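Local coordinates for protein probable aspartate aminotransferase 2 (Methanococcus jannaschii, PDB 2Z61) that transfers the amino group of alanine to 4-(hydroxymethyl)-2-furancarboxaldehyde phosphate, making the furan precursor of methanofuran with the help of pyridoxal 5'-phosphate, at residues I110-V116 with I130-A135. Residues are numbered along the deposited sequence; the frame is centred on the assembly and turned at random.
Sequences IDDGDEV and IRFLGA
V116 and I130 cross at an angle, the CD1 end of I130 lying 3.5 Å from V116 CG1 and also against V116 CB. With chi1 at -70°, I130 CG1 lies anti to its carbonyl carbon, and the extended chi2 carries CD1 on to the valine. An alanine in place of I130 would lack CG1 and CD1, which would probably leave a gap beside V116. The methyl of A135 meets I110 CG2 at 3.4 Å, a tight fit, and also touches D114 O and, more loosely, V116 CG2. At the other end the backbones join: G113 N gives a nearly straight 2.9 Å bond to G134 O, approaching from above the carbonyl plane. G113 follows D112 in the type II turn D111-D114, and G134, at positive phi, is the C' residue of the Schellman motif ending helix 125-132. D114 OD2 accepts D111 N from above its carboxylate plane and also forms a salt bridge with K156. L133 packs on L106 of helix 98-109, and its carbonyl receives R5 of the second subunit. The contact thus lies within a right-handed beta-alpha-beta unit, where strand 115-119, helix 125-132 and parallel strand 136-140, at the sheet's edge within this chain, follow one another.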
# COMPACT_ATOMS: atom_id res chain seq x y z
N ILE A 110 8.23 10.71 13.40
CA ILE A 110 9.69 10.80 13.28
C ILE A 110 10.25 11.91 12.39
O ILE A 110 9.94 11.98 11.20
CB ILE A 110 10.26 9.45 12.80
CG1 ILE A 110 10.13 8.42 13.92
CG2 ILE A 110 11.72 9.61 12.39
CD1 ILE A 110 10.64 7.05 13.57
N ASP A 111 11.08 12.77 12.98
CA ASP A 111 11.72 13.86 12.26
C ASP A 111 13.15 13.46 11.92
O ASP A 111 13.67 12.48 12.47
CB ASP A 111 11.77 15.14 13.11
CG ASP A 111 10.40 15.69 13.41
OD1 ASP A 111 9.60 15.87 12.47
OD2 ASP A 111 10.11 15.95 14.60
N ASP A 112 13.80 14.20 11.03
CA ASP A 112 15.18 13.89 10.67
C ASP A 112 16.06 14.04 11.89
O ASP A 112 15.88 14.96 12.69
CB ASP A 112 15.67 14.84 9.56
CG ASP A 112 14.99 14.58 8.24
OD1 ASP A 112 13.78 14.90 8.11
OD2 ASP A 112 15.65 14.05 7.33
N GLY A 113 17.01 13.12 12.05
CA GLY A 113 17.90 13.18 13.20
C GLY A 113 17.48 12.35 14.40
O GLY A 113 18.30 12.08 15.28
N ASP A 114 16.21 11.94 14.45
CA ASP A 114 15.72 11.14 15.56
C ASP A 114 16.39 9.78 15.62
O ASP A 114 16.93 9.29 14.63
CB ASP A 114 14.21 10.89 15.46
CG ASP A 114 13.39 12.11 15.80
OD1 ASP A 114 13.97 13.16 16.15
OD2 ASP A 114 12.14 12.00 15.74
N GLU A 115 16.36 9.18 16.80
CA GLU A 115 16.93 7.86 17.01
C GLU A 115 15.77 6.95 17.40
O GLU A 115 14.94 7.31 18.24
CB GLU A 115 17.98 7.88 18.12
CG GLU A 115 19.11 8.87 17.89
CD GLU A 115 20.18 8.79 18.98
OE1 GLU A 115 19.82 8.78 20.17
OE2 GLU A 115 21.38 8.76 18.64
N VAL A 116 15.69 5.78 16.77
CA VAL A 116 14.63 4.83 17.07
C VAL A 116 15.31 3.57 17.58
O VAL A 116 16.24 3.08 16.95
CB VAL A 116 13.79 4.50 15.81
CG1 VAL A 116 12.74 3.44 16.13
CG2 VAL A 116 13.12 5.76 15.29
N ILE A 130 13.23 3.27 9.08
CA ILE A 130 13.82 4.31 9.91
C ILE A 130 14.79 5.22 9.14
O ILE A 130 14.66 6.44 9.19
CB ILE A 130 14.51 3.69 11.16
CG1 ILE A 130 13.44 3.14 12.10
CG2 ILE A 130 15.37 4.74 11.89
CD1 ILE A 130 13.92 2.06 13.08
N ARG A 131 15.73 4.63 8.42
CA ARG A 131 16.67 5.43 7.63
C ARG A 131 15.92 6.24 6.59
O ARG A 131 16.12 7.46 6.46
CB ARG A 131 17.69 4.53 6.93
CG ARG A 131 18.72 3.92 7.85
CD ARG A 131 19.64 2.98 7.08
NE ARG A 131 20.69 2.44 7.94
CZ ARG A 131 21.42 3.17 8.78
NH1 ARG A 131 21.21 4.48 8.87
NH2 ARG A 131 22.36 2.60 9.52
N PHE A 132 15.04 5.58 5.84
CA PHE A 132 14.26 6.24 4.80
C PHE A 132 13.68 7.57 5.28
O PHE A 132 13.62 8.53 4.51
CB PHE A 132 13.12 5.33 4.34
CG PHE A 132 12.31 5.90 3.20
CD1 PHE A 132 12.65 5.63 1.88
CD2 PHE A 132 11.20 6.70 3.45
CE1 PHE A 132 11.90 6.14 0.81
CE2 PHE A 132 10.43 7.22 2.40
CZ PHE A 132 10.78 6.94 1.07
N LEU A 133 13.25 7.61 6.54
CA LEU A 133 12.66 8.82 7.11
C LEU A 133 13.70 9.76 7.73
O LEU A 133 13.34 10.70 8.45
CB LEU A 133 11.60 8.45 8.14
CG LEU A 133 10.37 7.72 7.60
CD1 LEU A 133 9.50 7.22 8.75
CD2 LEU A 133 9.57 8.66 6.71
N GLY A 134 14.97 9.51 7.46
CA GLY A 134 16.02 10.37 7.99
C GLY A 134 16.38 10.20 9.46
O GLY A 134 17.11 11.03 10.02
N ALA A 135 15.88 9.15 10.09
CA ALA A 135 16.17 8.90 11.50
C ALA A 135 17.28 7.86 11.61
O ALA A 135 17.64 7.23 10.62
CB ALA A 135 14.91 8.42 12.22